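Local coordinates for putative OmpA family lipoprotein (Burkholderia cenocepacia, PDB 5LKW), which binds 2,6-diaminopimelic acid, a building block of peptidoglycan, through its OmpA-like domain and, as part of the Tol-Pal system, probably maintains outer-membrane integrity, at residues A[40-45]-A[78-83]; A[74-79]-A[114-119]. One frame throughout, in Å; residues are numbered along the deposited sequence.

Contact 1. Residues A[40-45]-A[78-83]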
ATOM      1  N   GLN A  40      -5.661 -11.024  -8.402  1.00 34.58           N
ATOM      2  CA  GLN A  40      -5.655 -12.049  -9.440  1.00 37.17           C
ATOM      3  C   GLN A  40      -4.228 -12.562  -9.651  1.00 37.50           C
ATOM      4  O   GLN A  40      -3.996 -13.775  -9.653  1.00 38.03           O
ATOM      5  CB  GLN A  40      -6.252 -11.499 -10.751  1.00 37.66           C
ATOM      6  CG  GLN A  40      -6.629 -12.527 -11.823  1.00 40.79           C
ATOM      7  CD  GLN A  40      -7.348 -13.753 -11.271  1.00 46.29           C
ATOM      8  OE1 GLN A  40      -8.336 -13.644 -10.533  1.00 50.09           O
ATOM      9  NE2 GLN A  40      -6.863 -14.933 -11.650  1.00 47.74           N
ATOM     10  N   TYR A  41      -3.270 -11.645  -9.778  1.00 37.28           N
ATOM     11  CA  TYR A  41      -1.878 -12.039  -9.852  1.00 37.29           C
ATOM     12  C   TYR A  41      -1.448 -12.912  -8.659  1.00 37.09           C
ATOM     13  O   TYR A  41      -0.949 -14.023  -8.848  1.00 37.02           O
ATOM     14  CB  TYR A  41      -0.953 -10.831 -10.047  1.00 37.79           C
ATOM     15  CG  TYR A  41       0.493 -11.245 -10.134  1.00 38.87           C
ATOM     16  CD1 TYR A  41       1.154 -11.317 -11.361  1.00 39.82           C
ATOM     17  CD2 TYR A  41       1.188 -11.587  -8.997  1.00 39.25           C
ATOM     18  CE1 TYR A  41       2.485 -11.695 -11.439  1.00 40.21           C
ATOM     19  CE2 TYR A  41       2.519 -11.981  -9.059  1.00 43.88           C
ATOM     20  CZ  TYR A  41       3.168 -12.028 -10.274  1.00 44.07           C
ATOM     21  OH  TYR A  41       4.501 -12.430 -10.302  1.00 46.80           O
ATOM     22  N   LEU A  42      -1.678 -12.433  -7.443  1.00 36.65           N
ATOM     23  CA  LEU A  42      -1.362 -13.189  -6.227  1.00 36.97           C
ATOM     24  C   LEU A  42      -1.964 -14.640  -6.120  1.00 37.48           C
ATOM     25  O   LEU A  42      -1.237 -15.610  -5.869  1.00 37.99           O
ATOM     26  CB  LEU A  42      -1.668 -12.349  -4.976  1.00 36.07           C
ATOM     27  CG  LEU A  42      -0.662 -11.194  -4.722  1.00 35.22           C
ATOM     28  CD1 LEU A  42      -1.122 -10.283  -3.588  1.00 34.86           C
ATOM     29  CD2 LEU A  42       0.756 -11.700  -4.458  1.00 33.61           C
ATOM     30  N   LYS A  43      -3.281 -14.749  -6.276  1.00 37.88           N
ATOM     31  CA  LYS A  43      -4.014 -16.023  -6.248  1.00 38.78           C
ATOM     32  C   LYS A  43      -3.515 -17.039  -7.275  1.00 39.49           C
ATOM     33  O   LYS A  43      -3.495 -18.256  -7.019  1.00 41.00           O
ATOM     34  CB  LYS A  43      -5.499 -15.754  -6.491  1.00 37.76           C
ATOM     35  CG  LYS A  43      -6.291 -15.357  -5.234  1.00 38.72           C
ATOM     36  CD  LYS A  43      -7.786 -15.075  -5.559  1.00 37.56           C
ATOM     37  CE  LYS A  43      -7.908 -13.843  -6.449  1.00 38.48           C
ATOM     38  NZ  LYS A  43      -9.106 -13.787  -7.353  1.00 39.15           N
ATOM     39  N   SER A  44      -3.139 -16.532  -8.441  1.00 40.10           N
ATOM     40  CA  SER A  44      -2.636 -17.347  -9.526  1.00 41.03           C
ATOM     41  C   SER A  44      -1.117 -17.603  -9.452  1.00 41.03           C
ATOM     42  O   SER A  44      -0.606 -18.368 -10.261  1.00 41.71           O
ATOM     43  CB  SER A  44      -3.052 -16.744 -10.873  1.00 40.77           C
ATOM     44  OG  SER A  44      -2.328 -15.571 -11.154  1.00 42.83           O
ATOM     45  N   HIS A  45      -0.416 -16.973  -8.498  1.00 40.47           N
ATOM     46  CA  HIS A  45       0.996 -17.233  -8.242  1.00 39.95           C
ATOM     47  C   HIS A  45       1.349 -17.502  -6.770  1.00 40.66           C
ATOM     48  O   HIS A  45       2.163 -16.757  -6.217  1.00 41.30           O
ATOM     49  CB  HIS A  45       1.865 -16.071  -8.718  1.00 39.39           C
ATOM     50  CG  HIS A  45       1.701 -15.733 -10.165  1.00 38.90           C
ATOM     51  ND1 HIS A  45       0.492 -15.363 -10.715  1.00 40.10           N
ATOM     52  CD2 HIS A  45       2.603 -15.669 -11.172  1.00 38.91           C
ATOM     53  CE1 HIS A  45       0.647 -15.113 -12.003  1.00 38.22           C
ATOM     54  NE2 HIS A  45       1.923 -15.270 -12.303  1.00 37.86           N
ATOM     55  N   ARG A  78      -6.430  -6.231   3.745  1.00 24.52           N
ATOM     56  CA  ARG A  78      -7.821  -6.602   3.916  1.00 25.82           C
ATOM     57  C   ARG A  78      -8.604  -6.593   2.602  1.00 26.77           C
ATOM     58  O   ARG A  78      -9.361  -7.539   2.294  1.00 26.12           O
ATOM     59  CB  ARG A  78      -8.467  -5.664   4.944  1.00 25.77           C
ATOM     60  CG  ARG A  78      -9.976  -5.559   4.837  1.00 28.90           C
ATOM     61  CD  ARG A  78     -10.591  -4.992   6.122  1.00 29.15           C
ATOM     62  NE  ARG A  78     -10.520  -3.539   6.126  1.00 35.77           N
ATOM     63  CZ  ARG A  78      -9.680  -2.807   6.864  1.00 37.21           C
ATOM     64  NH1 ARG A  78      -8.807  -3.374   7.697  1.00 35.38           N
ATOM     65  NH2 ARG A  78      -9.720  -1.481   6.756  1.00 37.85           N
ATOM     66  N   ALA A  79      -8.445  -5.527   1.816  1.00 27.30           N
ATOM     67  CA  ALA A  79      -9.073  -5.454   0.487  1.00 27.94           C
ATOM     68  C   ALA A  79      -8.620  -6.574  -0.413  1.00 27.81           C
ATOM     69  O   ALA A  79      -9.390  -7.042  -1.245  1.00 27.72           O
ATOM     70  CB  ALA A  79      -8.767  -4.105  -0.204  1.00 28.13           C
ATOM     71  N   MET A  80      -7.355  -6.984  -0.308  1.00 28.15           N
ATOM     72  CA  MET A  80      -6.932  -8.142  -1.113  1.00 28.86           C
ATOM     73  C   MET A  80      -7.352  -9.476  -0.481  1.00 28.39           C
ATOM     74  O   MET A  80      -7.751 -10.371  -1.191  1.00 29.61           O
ATOM     75  CB  MET A  80      -5.436  -8.090  -1.492  1.00 29.43           C
ATOM     76  CG  MET A  80      -5.106  -6.905  -2.436  1.00 28.51           C
ATOM     77  SD  MET A  80      -3.533  -7.072  -3.316  1.00 28.11           S
ATOM     78  CE  MET A  80      -2.332  -7.030  -2.004  1.00 29.19           C
ATOM     79  N   ALA A  81      -7.311  -9.568   0.842  1.00 28.18           N
ATOM     80  CA  ALA A  81      -7.870 -10.710   1.605  1.00 29.45           C
ATOM     81  C   ALA A  81      -9.267 -11.054   1.169  1.00 30.16           C
ATOM     82  O   ALA A  81      -9.562 -12.200   0.818  1.00 30.80           O
ATOM     83  CB  ALA A  81      -7.877 -10.416   3.104  1.00 28.80           C
ATOM     84  N   LEU A  82     -10.112 -10.031   1.171  1.00 29.87           N
ATOM     85  CA  LEU A  82     -11.487 -10.118   0.710  1.00 30.98           C
ATOM     86  C   LEU A  82     -11.630 -10.622  -0.704  1.00 31.65           C
ATOM     87  O   LEU A  82     -12.629 -11.280  -1.019  1.00 32.72           O
ATOM     88  CB  LEU A  82     -12.177  -8.755   0.825  1.00 30.08           C
ATOM     89  CG  LEU A  82     -12.762  -8.672   2.218  1.00 31.59           C
ATOM     90  CD1 LEU A  82     -13.252  -7.253   2.517  1.00 28.75           C
ATOM     91  CD2 LEU A  82     -13.903  -9.720   2.340  1.00 30.72           C
ATOM     92  N   LEU A  83     -10.638 -10.333  -1.551  1.00 30.46           N
ATOM     93  CA  LEU A  83     -10.657 -10.866  -2.918  1.00 31.33           C
ATOM     94  C   LEU A  83     -10.073 -12.273  -3.012  1.00 30.76           C
ATOM     95  O   LEU A  83      -9.882 -12.790  -4.093  1.00 30.99           O
ATOM     96  CB  LEU A  83     -10.007  -9.917  -3.921  1.00 28.80           C
ATOM     97  CG  LEU A  83     -10.671  -8.540  -4.002  1.00 30.79           C
ATOM     98  CD1 LEU A  83      -9.759  -7.531  -4.638  1.00 26.09           C
ATOM     99  CD2 LEU A  83     -12.040  -8.562  -4.748  1.00 31.38           C
TER

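Contact 2. Residues A[74-79]-A[114-119]. With API (2,6-diaminopimelic acid), chain C.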
ATOM      1  N   GLU A  74      -2.972  -2.428   6.419  1.00 20.37           N
ATOM      2  CA  GLU A  74      -3.959  -3.445   6.808  1.00 22.31           C
ATOM      3  C   GLU A  74      -5.217  -3.292   5.991  1.00 22.70           C
ATOM      4  O   GLU A  74      -5.755  -4.298   5.491  1.00 23.06           O
ATOM      5  CB  GLU A  74      -4.253  -3.417   8.317  1.00 22.35           C
ATOM      6  CG  GLU A  74      -3.085  -3.997   9.147  1.00 27.80           C
ATOM      7  CD  GLU A  74      -3.294  -3.967  10.674  1.00 33.73           C
ATOM      8  OE1 GLU A  74      -4.193  -3.229  11.180  1.00 31.76           O
ATOM      9  OE2 GLU A  74      -2.501  -4.669  11.356  1.00 34.36           O
ATOM     10  N   ALA A  75      -5.650  -2.028   5.813  1.00 21.54           N
ATOM     11  CA  ALA A  75      -6.683  -1.679   4.847  1.00 20.04           C
ATOM     12  C   ALA A  75      -6.444  -2.264   3.420  1.00 20.19           C
ATOM     13  O   ALA A  75      -7.367  -2.776   2.792  1.00 20.11           O
ATOM     14  CB  ALA A  75      -6.908  -0.147   4.831  1.00 19.68           C
ATOM     15  N   VAL A  76      -5.210  -2.211   2.910  1.00 20.36           N
ATOM     16  CA  VAL A  76      -4.873  -2.761   1.589  1.00 19.73           C
ATOM     17  C   VAL A  76      -4.867  -4.325   1.615  1.00 22.13           C
ATOM     18  O   VAL A  76      -5.427  -4.975   0.732  1.00 23.34           O
ATOM     19  CB  VAL A  76      -3.503  -2.226   1.104  1.00 20.31           C
ATOM     20  CG1 VAL A  76      -3.060  -2.930  -0.184  1.00 19.39           C
ATOM     21  CG2 VAL A  76      -3.506  -0.646   0.949  1.00 17.32           C
ATOM     22  N   ARG A  77      -4.203  -4.884   2.597  1.00 23.08           N
ATOM     23  CA  ARG A  77      -4.181  -6.359   2.842  1.00 25.07           C
ATOM     24  C   ARG A  77      -5.606  -6.890   2.932  1.00 24.11           C
ATOM     25  O   ARG A  77      -5.977  -7.815   2.217  1.00 25.21           O
ATOM     26  CB  ARG A  77      -3.358  -6.699   4.110  1.00 24.52           C
ATOM     27  CG  ARG A  77      -3.247  -8.248   4.415  1.00 26.16           C
ATOM     28  CD  ARG A  77      -2.826  -8.539   5.843  1.00 29.07           C
ATOM     29  NE  ARG A  77      -3.905  -8.079   6.714  1.00 31.08           N
ATOM     30  CZ  ARG A  77      -3.804  -7.775   8.005  1.00 30.87           C
ATOM     31  NH1 ARG A  77      -2.650  -7.886   8.661  1.00 31.40           N
ATOM     32  NH2 ARG A  77      -4.892  -7.338   8.638  1.00 31.23           N
ATOM     33  N   ARG A  78      -6.430  -6.231   3.745  1.00 24.52           N
ATOM     34  CA  ARG A  78      -7.821  -6.602   3.916  1.00 25.82           C
ATOM     35  C   ARG A  78      -8.604  -6.593   2.602  1.00 26.77           C
ATOM     36  O   ARG A  78      -9.361  -7.539   2.294  1.00 26.12           O
ATOM     37  CB  ARG A  78      -8.467  -5.664   4.944  1.00 25.77           C
ATOM     38  CG  ARG A  78      -9.976  -5.559   4.837  1.00 28.90           C
ATOM     39  CD  ARG A  78     -10.591  -4.992   6.122  1.00 29.15           C
ATOM     40  NE  ARG A  78     -10.520  -3.539   6.126  1.00 35.77           N
ATOM     41  CZ  ARG A  78      -9.680  -2.807   6.864  1.00 37.21           C
ATOM     42  NH1 ARG A  78      -8.807  -3.374   7.697  1.00 35.38           N
ATOM     43  NH2 ARG A  78      -9.720  -1.481   6.756  1.00 37.85           N
ATOM     44  N   ALA A  79      -8.445  -5.527   1.816  1.00 27.30           N
ATOM     45  CA  ALA A  79      -9.073  -5.454   0.487  1.00 27.94           C
ATOM     46  C   ALA A  79      -8.620  -6.574  -0.413  1.00 27.81           C
ATOM     47  O   ALA A  79      -9.390  -7.042  -1.245  1.00 27.72           O
ATOM     48  CB  ALA A  79      -8.767  -4.105  -0.204  1.00 28.13           C
ATOM     49  N   ARG A 114       1.211   9.949   2.126  1.00 17.45           N
ATOM     50  CA  ARG A 114       0.062   9.257   2.777  1.00 16.72           C
ATOM     51  C   ARG A 114      -0.297   8.131   1.840  1.00 16.03           C
ATOM     52  O   ARG A 114      -1.122   8.308   0.965  1.00 16.56           O
ATOM     53  CB  ARG A 114      -1.128  10.189   2.887  1.00 17.43           C
ATOM     54  CG  ARG A 114      -0.920  11.375   3.878  1.00 18.53           C
ATOM     55  CD  ARG A 114      -2.282  12.053   4.162  1.00 14.42           C
ATOM     56  NE  ARG A 114      -2.916  12.687   2.994  1.00 13.13           N
ATOM     57  CZ  ARG A 114      -2.605  13.893   2.510  1.00 13.73           C
ATOM     58  NH1 ARG A 114      -1.644  14.617   3.114  1.00  9.13           N
ATOM     59  NH2 ARG A 114      -3.303  14.407   1.442  1.00 12.50           N
ATOM     60  N   ARG A 115       0.440   7.038   1.951  1.00 16.44           N
ATOM     61  CA  ARG A 115       0.610   6.104   0.852  1.00 16.45           C
ATOM     62  C   ARG A 115       0.897   4.721   1.376  1.00 16.04           C
ATOM     63  O   ARG A 115       1.582   4.560   2.413  1.00 16.43           O
ATOM     64  CB  ARG A 115       1.807   6.528  -0.035  1.00 17.10           C
ATOM     65  CG  ARG A 115       1.854   5.910  -1.462  1.00 13.44           C
ATOM     66  CD  ARG A 115       3.153   6.392  -2.279  1.00 14.97           C
ATOM     67  NE  ARG A 115       4.299   5.785  -1.617  1.00 13.26           N
ATOM     68  CZ  ARG A 115       5.107   6.359  -0.733  1.00 16.91           C
ATOM     69  NH1 ARG A 115       5.017   7.666  -0.419  1.00 19.66           N
ATOM     70  NH2 ARG A 115       6.020   5.590  -0.131  1.00 19.10           N
ATOM     71  N   ALA A 116       0.414   3.717   0.636  1.00 15.78           N
ATOM     72  CA  ALA A 116       0.775   2.311   0.917  1.00 15.46           C
ATOM     73  C   ALA A 116       1.293   1.698  -0.336  1.00 16.11           C
ATOM     74  O   ALA A 116       0.632   1.831  -1.381  1.00 14.54           O
ATOM     75  CB  ALA A 116      -0.488   1.485   1.438  1.00 13.36           C
ATOM     76  N   ASP A 117       2.467   1.030  -0.243  1.00 17.20           N
ATOM     77  CA  ASP A 117       3.087   0.386  -1.390  1.00 18.97           C
ATOM     78  C   ASP A 117       3.049  -1.142  -1.279  1.00 19.93           C
ATOM     79  O   ASP A 117       3.379  -1.716  -0.216  1.00 17.90           O
ATOM     80  CB  ASP A 117       4.586   0.783  -1.554  1.00 19.00           C
ATOM     81  CG  ASP A 117       4.813   2.285  -1.622  1.00 18.12           C
ATOM     82  OD1 ASP A 117       4.039   2.999  -2.322  1.00 18.12           O
ATOM     83  OD2 ASP A 117       5.817   2.737  -0.996  1.00 17.31           O
ATOM     84  N   LEU A 118       2.794  -1.760  -2.441  1.00 21.34           N
ATOM     85  CA  LEU A 118       2.869  -3.202  -2.622  1.00 22.94           C
ATOM     86  C   LEU A 118       4.292  -3.465  -3.011  1.00 23.80           C
ATOM     87  O   LEU A 118       4.709  -3.077  -4.109  1.00 23.68           O
ATOM     88  CB  LEU A 118       1.888  -3.656  -3.731  1.00 22.26           C
ATOM     89  CG  LEU A 118       0.358  -3.730  -3.463  1.00 24.30           C
ATOM     90  CD1 LEU A 118      -0.243  -2.446  -3.217  1.00 26.96           C
ATOM     91  CD2 LEU A 118      -0.376  -4.274  -4.683  1.00 24.20           C
ATOM     92  N   VAL A 119       5.058  -4.104  -2.117  1.00 24.68           N
ATOM     93  CA  VAL A 119       6.483  -4.353  -2.430  1.00 25.47           C
ATOM     94  C   VAL A 119       6.684  -5.875  -2.648  1.00 27.69           C
ATOM     95  O   VAL A 119       6.652  -6.678  -1.716  1.00 27.21           O
ATOM     96  CB  VAL A 119       7.407  -3.778  -1.343  1.00 25.74           C
ATOM     97  CG1 VAL A 119       8.897  -3.880  -1.769  1.00 24.57           C
ATOM     98  CG2 VAL A 119       6.976  -2.281  -0.942  1.00 23.88           C
TER
HETATM   99  C   API C 201      -1.503  11.436   7.726  1.00 20.28           C
HETATM  100  CA  API C 201      -1.307  12.234   8.992  1.00 21.41           C
HETATM  101  C3  API C 201      -1.879  13.651   9.044  1.00 29.73           C
HETATM  102  C4  API C 201      -1.565  14.252  10.430  1.00 40.58           C
HETATM  103  C5  API C 201      -2.773  14.867  11.161  1.00 54.53           C
HETATM  104  C6  API C 201      -2.483  15.299  12.611  1.00 63.20           C
HETATM  105  O   API C 201      -0.491  10.905   7.290  1.00 16.01           O
HETATM  106  OXT API C 201      -2.587  11.273   7.119  1.00 17.62           O
HETATM  107  N   API C 201       0.141  12.350   9.159  1.00 19.72           N

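Contact 1. Residues A[40-45]-A[78-83]
Leu-42 and Met-80 meet through the ends of their side chains where the last turns of helices 32-44 and 62-82 come together. The Leu-42 CD1 methyl lies 3.8 Å from the Met-80 CE methyl, and the two side chains cross at about a right angle. The long, unbranched methionine suits a gap that keeps the nearest CA atoms, those of Leu-42 and Met-80, 9.1 Å apart. The bend at its last torsion (chi3 -65°) sets the direction of CE; the sulfur SD of Met-80, already placed by the earlier torsions, lies 4.0 Å from Leu-42 CD1. Close by, the contact changes character. Lys-43 extends its aliphatic part toward the end of helix 62-82, where Lys-43 CE lies 3.2 Å from Leu-83 O.

A second shell holds these groups in position. Lys-43 NZ donates a hydrogen bond to Gln-40 OE1 one turn earlier (3.3 Å), approaching from above the amide's carbonyl plane rather than along a lone pair. The Leu-83 side chain lies against Met-35 and Ala-39 of helix 32-44. Val-85, in the loop after the second helix, touches both Leu-42 and Met-80, while Val-50 and Ile-52 of strand 50-55 back the same pair from the sheet. Gln-89 NE2 is hydrogen-bonded to Leu-42 O near the end of the first helix.

The chemistry is thus graded: a buried hydrocarbon and thioether contact faces the sheet, and at the solvent-exposed margin a lysine lays its methylenes against the carbonyl oxygen that follows the neighbouring helix while its ammonium group has a polar partner in its own.

Contact 2. Residues A[74-79]-A[114-119]
The packing of helix 62-82 on the sheet of the OmpA-like domain passes through Val-76, which sets one methyl on each of two residues of strand 115-120. Its CG2 meets Ala-116 CB at 3.7 Å, and its CG1 reaches Leu-118 CD1 at 4.2 Å. The branching at CB makes this fork possible: with CG1 opposite the backbone nitrogen (chi1 173°), CG2 is directed at the alanine and CG1 at the leucine. Alanine suits the spot where the helix comes nearest the strand, with the CA atoms of Val-76 and Ala-116 only 7.6 Å apart. Leu-118, by contrast, has the length to bring a methyl back to the valine from two residues along.

Helix 62-82 is the connection of a beta-alpha-beta crossover between the parallel neighbours 50-55 and 90-96; strand 115-120 lies beside 50-55, running antiparallel to it. Val-76 therefore rests on Ile-52 as well, with Met-35 of helix 32-44 and Phe-20 also touching it.

Away from the helix, Asp-117 is gripped side-on by Arg-115. NE binds OD1 at 2.9 Å and NH2 binds OD2 at 3.0 Å, both oxygens being met on their syn sides and lying nearly in the guanidinium plane. Ser-17 OG also bonds OD1, while Gln-112 O takes the arginine's NH1. Just before the strand, Arg-114 belongs to the diaminopimelic acid pocket: its CD lies 3.1 Å from the ligand's carboxylate oxygen OXT, while Phe-20 O and a salt bridge to Asp-57 hold its guanidinium group.

From the N terminus, helix 32-44 supplies the first half of contact 1. The chain then makes strand 50-55 and helix 62-82, whose end returns to 40-45 and closes the first loop. Contact 2 starts from the preceding turns of the same helix: its loop takes in strand 90-96 and helix 107-113 and closes when strand 115-120 enters the sheet. The loops neither nest nor stand apart: the second opens a few residues before the first has closed, so they cross over that short part of helix 62-82, with Arg-78 and Ala-79 belonging to both segments. This shared helix is joined to its companion helix near one end and, about 12 Å away between contact centres, to the sheet.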